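Local coordinates for hydroxyethylphosphonate dioxygenase (Streptomyces albus, PDB 6B9R), which uses a non-haem iron centre and dioxygen to break down 2-hydroxyethylphosphonate, probably releasing hydroxymethylphosphonate and formate, at residues A19-A24 against R73-I78; A37-P42 against Q66-N71; N80-G85 against A115-A120; Q363-Y368 against L414-I419; A247-T252 against L289-R294. One frame throughout, in Å; residues are numbered along the deposited sequence.

In the fold
From the N terminus, contact 1 closes the first long loop by returning residues 73-78 to helix 10-27. Contact 2 lies within that span, joining the ends of helices 32-39 and 58-67, and Leu-70 packs on both Ala-24 and Leu-75 to merge the two. Contact 3 follows in series and ties the linker leaving the helices to the loop between strands 106-113 and 123-129. Contact 5 comes next along the chain, within the helical Cro/C1-type region. Contact 4 is last, pairing two strands of the C-terminal sheet, and its His-364 touches the 115-120 loop of contact 3. Apart from the nested pair the loops are consecutive, none crosses another, and all five contacts touch the second subunit.

Contact 1: residues A19-A24 against R73-I78; sequences ALLRAA and RDLLPI
Leu-20 and Leu-75 carry this contact, each laying a methyl group against the other segment. The apolar part has two halves. On one, Leu-20 CD1 lies against the backbone of residues 75-77, 3.5 Å from Leu-76 C, and also reaches the proline ring, 4.0 Å from Pro-77 CD. On the other, Leu-75 sends CD2 back to the helix, where it meets the methyl of Ala-24 (CD2 to CB, 3.7 Å) and passes more loosely by Leu-21 CD1. With CG of Leu-75 anti to its carbonyl carbon (chi1 -67°), the branch swings to the helix although its CB starts out to one side.

The polar part runs through one water. It donates to Leu-20 O at 2.8 Å and to Asp-74 O at 3.2 Å, linking the two main chains beside the leucines. The carboxylate of Asp-74 turns elsewhere, to Asn-71 N.

Around this pairing Leu-75 also rests on Ala-64 and Leu-21 on Phe-46, while Leu-20 packs on Arg-218 of the second subunit. The arrangement is that of a small all-helical bundle, in which the segment following helix 58-67 folds back across helix 10-27 at the subunit interface.

Contact 2: residues A37-P42 against Q66-N71; sequences ADLGLP and QAWPLN
Trp-68 meets Asp-38 at its indole edge and Leu-39 over one face, so a single ring serves both a polar and an apolar contact. At the edge, Trp-68 NE1 donates to Asp-38 OD2 over 2.9 Å, with a nearly straight N-H...O angle of 171°. The acceptor lies in the ring plane, whereas the carboxylate stands almost perpendicular to it (84°) and receives the proton on the anti side of OD2, somewhat out of its own plane. Over the face, Leu-39 CD2 sits 4.0 Å above the centroid of the Trp-68 six-membered ring, almost on its normal, a CH-pi contact; its other methyl, CD1, comes within 3.8 Å of Trp-68 CH2. Trp-68 CG is anti to the carbonyl carbon (chi1 -73°), which brings the indole round to helix 32-39 although its CB sets off to one side. Next to the indole in sequence, the Ala-67 methyl lies 3.4 Å from Asp-38 O.

A second shell sets these groups in place. Arg-30 makes a salt bridge through NE to the same Asp-38 OD2 and also packs on the indole. Arg-63 NH1 holds Leu-39 O, just before Gly-40 leaves helical geometry with positive phi. Ala-25 and Leu-28 give the indole further apolar neighbours.

With a phenylalanine in place of Trp-68, Asp-38 OD2 would probably be left without its neutral N-H partner, and the carboxylate would be less firmly fixed in rotation. Because OD2 takes both this N-H and the Arg-30 charge, the aspartate is likely to stay ionised, and its bond to the indole ties the end of helix 58-67 to helix 32-39.

Contact 3: residues N80-G85 against A115-A120; sequences NDTPQG and AMSRQA
Asp-81 lays its carboxylate over the start of the 117-120 turn and uses both oxygens there. OD1 takes the hydroxyl proton of Ser-117 OG on its syn lone pair, at 2.6 Å. OD2 accepts twice from Arg-118: from the backbone N at 2.8 Å, nearly straight (172°), and from NH1 at 2.9 Å on the anti lone pair, which makes a salt bridge. The guanidinium is turned steeply to the carboxylate, their planes 68° apart. Asp-81 CG lies between its own N and carbonyl carbon (chi1 57°), a rotation that brings the carboxylate round to the turn.

Alongside, Gln-119 runs back in the opposite sense, and its OE1 receives weak bonds from Asp-81 N and from Thr-82 N, the latter at 3.0 Å. Thr-82 N is also held by Asn-80 OD1 in an Asx turn, and Ser-117 OG accepts from Gln-119 N in an ST turn. A water gathers Asn-80 ND2, Thr-82 O and Gln-119 NE2.

Arg-87 brings a second positive charge to Asp-81 OD1, and Tyr-397 packs against Thr-82, Ser-117 and Gln-119. From the second subunit, Ala-65 O and Thr-222 OG1 bind Arg-118 NE and Gln-119 NE2. One carboxylate between two arginines, with a hydroxyl and a backbone N-H added, is probably firmly ionised, so its charge fastens the linker to the turn beside the dimer interface.

Contact 4: residues Q363-Y368 against L414-I419; sequences QHQYLY and LLMLRI
Leu-414 begins the strand with its CB against Tyr-368 O and its CD1 4.1 Å from Leu-367 CD2. Leu-415 then forms a hydrogen-bonded antiparallel pair with Tyr-368, whose carbonyl O receives Leu-415 N at 2.7 Å in return for the bond from Tyr-368 N to Leu-415 O. Met-416 stands opposite Leu-367 in a non-hydrogen-bonded pair. The two side chains lie side by side, pointing the same way, and the bend at the end of the methionine (chi3 -80°) sets its CE 3.7 Å from Leu-367 CD2, with Gln-365 OE1 also close by.

Leu-417 trades backbone bonds with Tyr-366 in both directions. These two strands are neighbours in the antiparallel sheet of what is probably the C-terminal cupin-type barrel, with strands 343-349 and 395-398 on their outer edges. On the face carrying Tyr-366, Leu-417 and Ile-419, the sheet packs on strand 202-208 of the other sheet.

Arg-418, on the face shared with Gln-365 and Met-416, grips one amide oxygen side-on: NE at 2.9 Å and NH2 at 3.0 Å both reach Gln-365 OE1. The oxygen lies in the guanidinium plane, but both donors stand above the amide plane on the same face of it, the two planes being 88° apart. Arg-418 NH1 meanwhile bonds to Ala-247 O and Ala-248 O of the second subunit.

Ile-419 closes the pairing with His-364. Ile-419 N donates to His-364 O at 3.1 Å, and the return bond from His-364 N is weak; the imidazole itself is held by Tyr-397 OH and by Glu-219 of the second subunit.

Contact 5: residues A247-T252 against L289-R294; sequences AARLTT and LGVSVR
Arg-249 reaches from the last turn of helix 238-249 to the backbone that leaves helix 279-288. Its CB points toward that chain, and the side chain then bends at chi2 (-63°), which carries the aliphatic part obliquely across Leu-289: CG is 4.1 Å from Leu-289 CD2, and CD passes 3.9 Å from Leu-289 O. Beyond them NE takes up that carbonyl, 2.8 Å from Leu-289 O, in a bond weakened by its angle of 125°. NH2 shares the same oxygen at 3.0 Å, again weakly, so Leu-289 O is held between two nitrogens of one guanidinium.

Both helices stop here in Schellman motifs, with Leu-250 and Gly-290 as the residues of positive phi. The contact thus joins two helix C-termini within the Cro/C1-type helix-turn-helix region, where the carbonyls at a helix end would probably favour a positive charge.

At its tip, NH2 lies 3.3 Å from Gly-290 O, a third weak bond, and brushes Val-291 CG1 at 3.3 Å. NH2 also donates to Pro-340 O of the second subunit. Replacing Arg-249 by an alanine would probably leave the Leu-289 and Gly-290 carbonyls without these donors and break the link to Pro-340 of the second subunit. Beside the arginine, Thr-251 CG2 rests 4.0 Å from Leu-289 CD2, and Leu-256 packs against both residues from helix 253-260.

Contact 1: residues A19-A24 against R73-I78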
# COMPACT_ATOMS: atom_id res chain seq x y z
N ALA A 19 15.41 10.26 -11.20
CA ALA A 19 14.52 11.03 -10.34
C ALA A 19 14.40 10.42 -8.95
O ALA A 19 14.28 11.15 -7.97
CB ALA A 19 13.14 11.16 -10.98
N LEU A 20 14.44 9.08 -8.85
CA LEU A 20 14.42 8.44 -7.53
C LEU A 20 15.66 8.76 -6.73
O LEU A 20 15.60 8.84 -5.49
CB LEU A 20 14.30 6.93 -7.66
CG LEU A 20 12.94 6.46 -8.16
CD1 LEU A 20 12.97 4.97 -8.34
CD2 LEU A 20 11.81 6.88 -7.20
N LEU A 21 16.80 8.91 -7.41
CA LEU A 21 18.03 9.24 -6.70
C LEU A 21 17.98 10.65 -6.14
O LEU A 21 18.39 10.89 -5.00
CB LEU A 21 19.22 9.07 -7.63
CG LEU A 21 20.55 9.49 -6.98
CD1 LEU A 21 20.79 8.66 -5.73
CD2 LEU A 21 21.68 9.32 -7.98
N ARG A 22 17.50 11.61 -6.95
CA ARG A 22 17.33 12.97 -6.43
C ARG A 22 16.31 12.99 -5.30
O ARG A 22 16.50 13.67 -4.28
CB ARG A 22 16.90 13.92 -7.56
CG ARG A 22 16.45 15.30 -7.06
CD ARG A 22 17.59 16.08 -6.40
NE ARG A 22 18.48 16.66 -7.39
CZ ARG A 22 19.65 17.24 -7.10
NH1 ARG A 22 20.07 17.30 -5.85
NH2 ARG A 22 20.39 17.75 -8.08
N ALA A 23 15.21 12.26 -5.46
CA ALA A 23 14.20 12.24 -4.40
C ALA A 23 14.77 11.67 -3.11
O ALA A 23 14.46 12.17 -2.02
CB ALA A 23 12.98 11.43 -4.86
N ALA A 24 15.60 10.63 -3.20
CA ALA A 24 16.17 10.04 -1.99
C ALA A 24 17.08 11.03 -1.29
O ALA A 24 17.07 11.15 -0.06
CB ALA A 24 16.94 8.76 -2.32
N ARG A 73 15.95 -1.34 -3.16
CA ARG A 73 14.59 -1.26 -3.69
C ARG A 73 14.10 0.18 -3.82
O ARG A 73 13.29 0.48 -4.70
CB ARG A 73 13.64 -2.04 -2.77
CG ARG A 73 12.89 -3.16 -3.40
CD ARG A 73 11.95 -3.85 -2.39
NE ARG A 73 10.70 -4.28 -3.04
CZ ARG A 73 9.52 -3.73 -2.82
NH1 ARG A 73 8.44 -4.18 -3.44
NH2 ARG A 73 9.41 -2.72 -1.97
N ASP A 74 14.53 1.07 -2.92
CA ASP A 74 14.03 2.43 -2.93
C ASP A 74 14.58 3.26 -4.07
O ASP A 74 14.07 4.36 -4.32
CB ASP A 74 14.35 3.10 -1.59
CG ASP A 74 13.83 2.30 -0.41
OD1 ASP A 74 12.76 1.66 -0.55
OD2 ASP A 74 14.48 2.30 0.66
N LEU A 75 15.62 2.78 -4.77
CA LEU A 75 16.23 3.54 -5.85
C LEU A 75 15.93 2.94 -7.21
O LEU A 75 16.41 3.46 -8.23
CB LEU A 75 17.75 3.63 -5.65
CG LEU A 75 18.23 4.46 -4.45
CD1 LEU A 75 19.75 4.33 -4.30
CD2 LEU A 75 17.84 5.93 -4.57
N LEU A 76 15.14 1.85 -7.26
CA LEU A 76 14.83 1.18 -8.51
C LEU A 76 13.42 1.53 -8.96
O LEU A 76 12.46 1.40 -8.17
CB LEU A 76 14.95 -0.33 -8.36
CG LEU A 76 16.38 -0.84 -8.22
CD1 LEU A 76 16.33 -2.30 -7.89
CD2 LEU A 76 17.15 -0.62 -9.50
N PRO A 77 13.25 1.98 -10.19
CA PRO A 77 11.92 2.10 -10.77
C PRO A 77 11.41 0.72 -11.18
O PRO A 77 12.13 -0.28 -11.10
CB PRO A 77 12.15 2.99 -12.00
CG PRO A 77 13.56 2.62 -12.42
CD PRO A 77 14.31 2.41 -11.13
N ILE A 78 10.17 0.67 -11.62
CA ILE A 78 9.67 -0.52 -12.27
C ILE A 78 9.66 -0.28 -13.78
O ILE A 78 9.90 0.82 -14.25
CB ILE A 78 8.27 -0.95 -11.75
CG1 ILE A 78 7.19 0.07 -12.11
CG2 ILE A 78 8.32 -1.21 -10.25
CD1 ILE A 78 5.77 -0.54 -12.03
O HOH W 1 13.95 7.48 -3.69

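Contact 2: residues A37-P42 against Q66-N71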
# COMPACT_ATOMS: atom_id res chain seq x y z
N ALA A 37 29.64 13.44 -0.97
CA ALA A 37 30.46 13.03 0.15
C ALA A 37 29.99 11.70 0.73
O ALA A 37 30.80 10.81 1.00
CB ALA A 37 30.47 14.11 1.23
N ASP A 38 28.67 11.55 0.91
CA ASP A 38 28.14 10.30 1.46
C ASP A 38 28.35 9.12 0.51
O ASP A 38 28.61 8.00 0.95
CB ASP A 38 26.64 10.44 1.77
CG ASP A 38 26.34 11.40 2.90
OD1 ASP A 38 27.29 11.87 3.58
OD2 ASP A 38 25.15 11.72 3.09
N LEU A 39 28.19 9.34 -0.79
CA LEU A 39 28.23 8.24 -1.74
C LEU A 39 29.61 8.01 -2.33
O LEU A 39 29.77 7.11 -3.16
CB LEU A 39 27.22 8.49 -2.87
CG LEU A 39 25.75 8.67 -2.46
CD1 LEU A 39 24.88 9.08 -3.66
CD2 LEU A 39 25.18 7.39 -1.84
N GLY A 40 30.61 8.79 -1.93
CA GLY A 40 31.92 8.67 -2.54
C GLY A 40 31.94 9.00 -4.02
O GLY A 40 32.69 8.38 -4.78
N LEU A 41 31.12 9.95 -4.45
CA LEU A 41 31.14 10.38 -5.83
C LEU A 41 32.13 11.53 -6.02
O LEU A 41 32.46 12.25 -5.06
CB LEU A 41 29.74 10.82 -6.26
CG LEU A 41 28.69 9.70 -6.21
CD1 LEU A 41 27.32 10.27 -6.49
CD2 LEU A 41 29.04 8.61 -7.20
N PRO A 42 32.64 11.72 -7.23
CA PRO A 42 33.53 12.87 -7.48
C PRO A 42 32.83 14.17 -7.13
O PRO A 42 31.62 14.31 -7.37
CB PRO A 42 33.81 12.77 -8.99
CG PRO A 42 33.61 11.31 -9.32
CD PRO A 42 32.48 10.86 -8.42
N GLN A 66 24.24 1.27 1.69
CA GLN A 66 25.17 1.17 2.80
C GLN A 66 25.37 2.51 3.48
O GLN A 66 25.38 2.59 4.72
CB GLN A 66 26.52 0.61 2.32
CG GLN A 66 26.50 -0.86 1.96
N ALA A 67 25.53 3.59 2.69
CA ALA A 67 25.80 4.90 3.27
C ALA A 67 24.56 5.53 3.90
O ALA A 67 24.68 6.27 4.89
CB ALA A 67 26.34 5.85 2.19
N TRP A 68 23.38 5.25 3.37
CA TRP A 68 22.15 5.90 3.77
C TRP A 68 21.18 4.86 4.34
O TRP A 68 21.28 3.67 4.01
CB TRP A 68 21.47 6.60 2.59
CG TRP A 68 22.12 7.87 2.12
CD1 TRP A 68 23.00 8.66 2.81
CD2 TRP A 68 21.94 8.49 0.84
NE1 TRP A 68 23.37 9.74 2.04
CE2 TRP A 68 22.74 9.65 0.82
CE3 TRP A 68 21.19 8.16 -0.30
CZ2 TRP A 68 22.80 10.50 -0.29
CZ3 TRP A 68 21.25 9.00 -1.40
CH2 TRP A 68 22.06 10.16 -1.38
N PRO A 69 20.21 5.28 5.18
CA PRO A 69 19.21 4.35 5.72
C PRO A 69 18.07 4.06 4.74
O PRO A 69 16.90 4.24 5.05
CB PRO A 69 18.69 5.09 6.96
CG PRO A 69 18.79 6.52 6.59
CD PRO A 69 20.10 6.61 5.81
N LEU A 70 18.43 3.64 3.53
CA LEU A 70 17.42 3.21 2.58
C LEU A 70 17.86 1.89 1.95
O LEU A 70 18.96 1.37 2.21
CB LEU A 70 17.16 4.28 1.50
CG LEU A 70 18.32 4.92 0.73
CD1 LEU A 70 19.13 3.95 -0.13
CD2 LEU A 70 17.77 6.05 -0.13
N ASN A 71 16.97 1.34 1.12
CA ASN A 71 17.16 0.05 0.48
C ASN A 71 17.41 0.22 -1.01
O ASN A 71 16.97 1.20 -1.62
CB ASN A 71 15.93 -0.83 0.70
CG ASN A 71 15.59 -0.95 2.14
OD1 ASN A 71 16.25 -1.69 2.88
ND2 ASN A 71 14.60 -0.19 2.59

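Contact 3: residues N80-G85 against A115-A120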
# COMPACT_ATOMS: atom_id res chain seq x y z
N ASN A 80 7.99 -0.13 -17.59
CA ASN A 80 6.77 0.11 -18.34
C ASN A 80 6.84 -0.79 -19.56
O ASN A 80 7.68 -0.57 -20.45
CB ASN A 80 6.64 1.58 -18.74
CG ASN A 80 5.31 1.87 -19.46
OD1 ASN A 80 4.79 1.04 -20.19
ND2 ASN A 80 4.75 3.05 -19.23
N ASP A 81 6.01 -1.82 -19.59
CA ASP A 81 5.91 -2.69 -20.75
C ASP A 81 4.55 -2.58 -21.44
O ASP A 81 4.21 -3.42 -22.27
CB ASP A 81 6.22 -4.15 -20.37
CG ASP A 81 5.31 -4.68 -19.27
OD1 ASP A 81 4.21 -4.14 -19.10
OD2 ASP A 81 5.71 -5.64 -18.58
N THR A 82 3.77 -1.54 -21.11
CA THR A 82 2.47 -1.26 -21.72
C THR A 82 2.45 0.18 -22.25
O THR A 82 1.67 1.02 -21.77
CB THR A 82 1.36 -1.50 -20.71
OG1 THR A 82 1.63 -2.68 -19.95
CG2 THR A 82 0.02 -1.66 -21.41
N PRO A 83 3.30 0.50 -23.22
CA PRO A 83 3.49 1.92 -23.60
C PRO A 83 2.27 2.57 -24.23
O PRO A 83 2.17 3.80 -24.17
CB PRO A 83 4.66 1.87 -24.60
CG PRO A 83 4.61 0.48 -25.16
CD PRO A 83 4.19 -0.39 -23.99
N GLN A 84 1.36 1.80 -24.83
CA GLN A 84 0.12 2.36 -25.36
C GLN A 84 -1.04 2.32 -24.36
O GLN A 84 -2.16 2.72 -24.71
CB GLN A 84 -0.27 1.61 -26.65
CG GLN A 84 0.85 1.65 -27.71
CD GLN A 84 0.46 1.01 -29.03
OE1 GLN A 84 -0.45 0.18 -29.08
NE2 GLN A 84 1.14 1.41 -30.10
N GLY A 85 -0.80 1.85 -23.13
CA GLY A 85 -1.82 1.83 -22.10
C GLY A 85 -2.69 0.59 -22.13
O GLY A 85 -3.39 0.30 -21.15
N ALA A 115 -2.16 -12.52 -20.91
CA ALA A 115 -1.58 -11.18 -20.87
C ALA A 115 -1.18 -10.78 -19.45
O ALA A 115 -1.98 -10.85 -18.52
CB ALA A 115 -2.57 -10.16 -21.44
N MET A 116 0.07 -10.34 -19.31
CA MET A 116 0.65 -9.92 -18.04
C MET A 116 1.42 -8.63 -18.24
O MET A 116 1.71 -8.22 -19.37
CB MET A 116 1.60 -10.96 -17.47
CG MET A 116 0.93 -12.13 -16.91
SD MET A 116 2.05 -13.30 -16.15
CE MET A 116 2.44 -14.34 -17.56
N SER A 117 1.82 -8.01 -17.12
CA SER A 117 2.58 -6.77 -17.18
C SER A 117 3.41 -6.59 -15.92
O SER A 117 2.97 -6.95 -14.82
CB SER A 117 1.65 -5.56 -17.34
OG SER A 117 2.36 -4.33 -17.22
N ARG A 118 4.60 -6.01 -16.08
CA ARG A 118 5.42 -5.64 -14.93
C ARG A 118 4.80 -4.50 -14.12
O ARG A 118 5.30 -4.19 -13.03
CB ARG A 118 6.81 -5.27 -15.40
CG ARG A 118 7.56 -6.46 -16.01
CD ARG A 118 8.82 -6.01 -16.74
NE ARG A 118 9.49 -7.12 -17.42
CZ ARG A 118 9.13 -7.60 -18.61
NH1 ARG A 118 8.09 -7.09 -19.24
NH2 ARG A 118 9.81 -8.60 -19.17
N GLN A 119 3.76 -3.87 -14.64
CA GLN A 119 3.06 -2.79 -13.96
C GLN A 119 1.93 -3.29 -13.07
O GLN A 119 1.27 -2.48 -12.41
CB GLN A 119 2.53 -1.80 -15.00
CG GLN A 119 3.67 -1.08 -15.76
CD GLN A 119 3.23 -0.47 -17.09
OE1 GLN A 119 3.37 -1.10 -18.13
NE2 GLN A 119 2.74 0.78 -17.05
N ALA A 120 1.67 -4.60 -13.04
CA ALA A 120 0.49 -5.13 -12.38
C ALA A 120 0.79 -6.51 -11.79
O ALA A 120 1.70 -7.21 -12.23
CB ALA A 120 -0.69 -5.24 -13.36
O HOH W 2 1.87 2.66 -19.44

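Contact 4: residues Q363-Y368 against L414-I419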
# COMPACT_ATOMS: atom_id res chain seq x y z
N GLN A 363 -8.97 0.70 -11.56
CA GLN A 363 -8.49 -0.67 -11.52
C GLN A 363 -7.63 -0.98 -12.74
O GLN A 363 -7.84 -0.43 -13.82
CB GLN A 363 -9.66 -1.65 -11.50
CG GLN A 363 -10.56 -1.52 -10.29
CD GLN A 363 -11.95 -2.01 -10.60
OE1 GLN A 363 -12.62 -1.48 -11.50
NE2 GLN A 363 -12.39 -3.03 -9.89
N HIS A 364 -6.65 -1.87 -12.55
CA HIS A 364 -6.08 -2.61 -13.68
C HIS A 364 -7.17 -3.47 -14.31
O HIS A 364 -8.08 -3.93 -13.62
CB HIS A 364 -4.95 -3.53 -13.22
CG HIS A 364 -3.78 -2.81 -12.60
ND1 HIS A 364 -2.73 -2.34 -13.35
CD2 HIS A 364 -3.50 -2.51 -11.32
CE1 HIS A 364 -1.84 -1.77 -12.55
NE2 HIS A 364 -2.29 -1.86 -11.31
N GLN A 365 -7.06 -3.76 -15.60
CA GLN A 365 -8.01 -4.68 -16.22
C GLN A 365 -7.30 -5.75 -17.04
O GLN A 365 -6.28 -5.48 -17.69
CB GLN A 365 -9.01 -3.94 -17.12
CG GLN A 365 -9.76 -2.86 -16.36
CD GLN A 365 -10.84 -2.22 -17.18
OE1 GLN A 365 -11.84 -2.86 -17.52
NE2 GLN A 365 -10.66 -0.94 -17.50
N TYR A 366 -7.86 -6.95 -17.01
CA TYR A 366 -7.42 -8.09 -17.80
C TYR A 366 -8.61 -8.58 -18.62
O TYR A 366 -9.71 -8.73 -18.08
CB TYR A 366 -6.86 -9.20 -16.89
CG TYR A 366 -6.72 -10.55 -17.54
CD1 TYR A 366 -7.79 -11.44 -17.58
CD2 TYR A 366 -5.52 -10.95 -18.11
CE1 TYR A 366 -7.68 -12.67 -18.18
CE2 TYR A 366 -5.38 -12.18 -18.72
CZ TYR A 366 -6.48 -13.05 -18.75
OH TYR A 366 -6.37 -14.29 -19.34
N LEU A 367 -8.40 -8.84 -19.90
CA LEU A 367 -9.45 -9.31 -20.78
C LEU A 367 -9.02 -10.61 -21.43
O LEU A 367 -7.84 -10.81 -21.72
CB LEU A 367 -9.76 -8.28 -21.88
CG LEU A 367 -10.03 -6.83 -21.47
CD1 LEU A 367 -10.27 -5.98 -22.72
CD2 LEU A 367 -11.22 -6.74 -20.53
N TYR A 368 -9.98 -11.51 -21.65
CA TYR A 368 -9.70 -12.77 -22.33
C TYR A 368 -10.92 -13.11 -23.18
O TYR A 368 -12.04 -13.11 -22.67
CB TYR A 368 -9.40 -13.90 -21.34
CG TYR A 368 -9.16 -15.24 -22.00
CD1 TYR A 368 -7.89 -15.62 -22.41
CD2 TYR A 368 -10.22 -16.13 -22.25
CE1 TYR A 368 -7.67 -16.84 -23.05
CE2 TYR A 368 -10.01 -17.34 -22.87
CZ TYR A 368 -8.73 -17.69 -23.27
OH TYR A 368 -8.54 -18.91 -23.90
N LEU A 414 -16.41 -12.06 -23.61
CA LEU A 414 -15.07 -12.03 -23.07
C LEU A 414 -15.13 -12.08 -21.55
O LEU A 414 -16.15 -11.78 -20.93
CB LEU A 414 -14.27 -10.81 -23.55
CG LEU A 414 -14.62 -9.35 -23.26
CD1 LEU A 414 -14.37 -8.96 -21.80
CD2 LEU A 414 -13.78 -8.49 -24.19
N LEU A 415 -14.00 -12.46 -20.96
CA LEU A 415 -13.85 -12.50 -19.51
C LEU A 415 -13.07 -11.25 -19.09
O LEU A 415 -12.06 -10.92 -19.72
CB LEU A 415 -13.10 -13.77 -19.09
CG LEU A 415 -12.79 -14.00 -17.61
CD1 LEU A 415 -14.06 -14.05 -16.79
CD2 LEU A 415 -11.99 -15.30 -17.48
N MET A 416 -13.54 -10.57 -18.04
CA MET A 416 -12.90 -9.35 -17.56
C MET A 416 -12.62 -9.49 -16.06
O MET A 416 -13.54 -9.77 -15.28
CB MET A 416 -13.77 -8.11 -17.83
CG MET A 416 -13.33 -6.82 -17.13
SD MET A 416 -14.52 -5.46 -17.38
CE MET A 416 -14.09 -4.88 -19.01
N LEU A 417 -11.37 -9.29 -15.67
CA LEU A 417 -10.99 -9.24 -14.27
C LEU A 417 -10.31 -7.90 -14.02
O LEU A 417 -9.31 -7.60 -14.66
CB LEU A 417 -10.04 -10.38 -13.89
CG LEU A 417 -9.64 -10.29 -12.40
CD1 LEU A 417 -10.84 -10.49 -11.47
CD2 LEU A 417 -8.54 -11.28 -12.06
N ARG A 418 -10.86 -7.12 -13.09
CA ARG A 418 -10.36 -5.81 -12.72
C ARG A 418 -9.91 -5.89 -11.27
O ARG A 418 -10.63 -6.43 -10.43
CB ARG A 418 -11.44 -4.75 -12.88
CG ARG A 418 -12.35 -4.97 -14.08
CD ARG A 418 -13.52 -4.00 -14.05
NE ARG A 418 -13.47 -3.08 -15.17
CZ ARG A 418 -14.09 -1.91 -15.19
NH1 ARG A 418 -14.78 -1.50 -14.12
NH2 ARG A 418 -14.02 -1.14 -16.27
N ILE A 419 -8.71 -5.37 -10.98
CA ILE A 419 -8.15 -5.46 -9.64
C ILE A 419 -7.57 -4.10 -9.26
O ILE A 419 -7.14 -3.32 -10.12
CB ILE A 419 -7.07 -6.55 -9.52
CG1 ILE A 419 -5.88 -6.24 -10.42
CG2 ILE A 419 -7.64 -7.93 -9.88
CD1 ILE A 419 -4.67 -7.15 -10.19

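Contact 5: residues A247-T252 against L289-R294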
# COMPACT_ATOMS: atom_id res chain seq x y z
N ALA A 247 -5.20 1.96 20.95
CA ALA A 247 -3.79 1.73 21.24
C ALA A 247 -2.90 2.64 20.40
O ALA A 247 -1.86 3.11 20.87
CB ALA A 247 -3.44 0.26 21.01
N ALA A 248 -3.29 2.90 19.14
CA ALA A 248 -2.46 3.75 18.28
C ALA A 248 -2.42 5.19 18.77
O ALA A 248 -1.43 5.89 18.57
CB ALA A 248 -2.99 3.71 16.84
N ARG A 249 -3.50 5.65 19.40
CA ARG A 249 -3.58 6.97 20.00
C ARG A 249 -3.10 7.01 21.44
O ARG A 249 -2.93 8.11 21.99
CB ARG A 249 -5.03 7.48 19.96
CG ARG A 249 -5.51 7.83 18.57
CD ARG A 249 -4.72 8.98 17.96
NE ARG A 249 -5.32 9.33 16.69
CZ ARG A 249 -4.94 8.86 15.51
NH1 ARG A 249 -3.88 8.06 15.43
NH2 ARG A 249 -5.60 9.21 14.42
N LEU A 250 -2.87 5.85 22.07
CA LEU A 250 -2.49 5.78 23.48
C LEU A 250 -3.53 6.47 24.34
O LEU A 250 -3.22 7.15 25.32
CB LEU A 250 -1.09 6.38 23.71
CG LEU A 250 0.02 5.36 23.44
CD1 LEU A 250 1.39 6.02 23.44
CD2 LEU A 250 -0.04 4.26 24.48
N THR A 251 -4.79 6.31 23.96
CA THR A 251 -5.88 6.84 24.77
C THR A 251 -6.36 5.73 25.70
O THR A 251 -5.86 4.60 25.67
CB THR A 251 -7.00 7.38 23.89
OG1 THR A 251 -7.95 8.09 24.70
CG2 THR A 251 -7.73 6.25 23.18
N THR A 252 -7.32 6.06 26.54
CA THR A 252 -7.86 5.15 27.54
C THR A 252 -9.38 5.14 27.38
O THR A 252 -9.95 6.01 26.72
CB THR A 252 -7.47 5.58 28.96
OG1 THR A 252 -8.17 6.78 29.29
CG2 THR A 252 -5.98 5.84 29.04
N LEU A 289 -11.02 10.15 18.09
CA LEU A 289 -9.79 9.45 17.73
C LEU A 289 -9.08 10.08 16.54
O LEU A 289 -8.07 9.53 16.07
CB LEU A 289 -10.11 7.98 17.43
CG LEU A 289 -10.55 7.18 18.66
CD1 LEU A 289 -11.29 5.88 18.28
CD2 LEU A 289 -9.36 6.88 19.58
N GLY A 290 -9.57 11.20 16.03
CA GLY A 290 -8.90 11.84 14.92
C GLY A 290 -8.88 11.03 13.64
O GLY A 290 -7.90 11.09 12.89
N VAL A 291 -9.93 10.26 13.38
CA VAL A 291 -10.00 9.47 12.16
C VAL A 291 -11.38 9.63 11.54
O VAL A 291 -12.34 10.05 12.19
CB VAL A 291 -9.69 7.98 12.41
CG1 VAL A 291 -8.34 7.82 13.14
CG2 VAL A 291 -10.82 7.33 13.22
N SER A 292 -11.46 9.29 10.27
CA SER A 292 -12.76 9.16 9.62
C SER A 292 -13.45 7.89 10.10
O SER A 292 -12.80 6.90 10.45
CB SER A 292 -12.59 9.11 8.10
OG SER A 292 -13.78 8.66 7.47
N VAL A 293 -14.78 7.93 10.12
CA VAL A 293 -15.56 6.73 10.42
C VAL A 293 -15.08 5.56 9.59
O VAL A 293 -15.12 4.40 10.03
CB VAL A 293 -17.07 7.01 10.20
CG1 VAL A 293 -17.88 5.72 10.29
CG2 VAL A 293 -17.58 8.02 11.21
N ARG A 294 -14.57 5.84 8.39
CA ARG A 294 -14.01 4.81 7.52
C ARG A 294 -13.05 3.89 8.27
O ARG A 294 -13.05 2.67 8.07
CB ARG A 294 -13.31 5.47 6.33
CG ARG A 294 -12.72 4.52 5.31
CD ARG A 294 -12.07 5.25 4.12
NE ARG A 294 -11.38 4.28 3.27
CZ ARG A 294 -11.82 3.85 2.08
NH1 ARG A 294 -11.12 2.94 1.42
NH2 ARG A 294 -12.93 4.35 1.55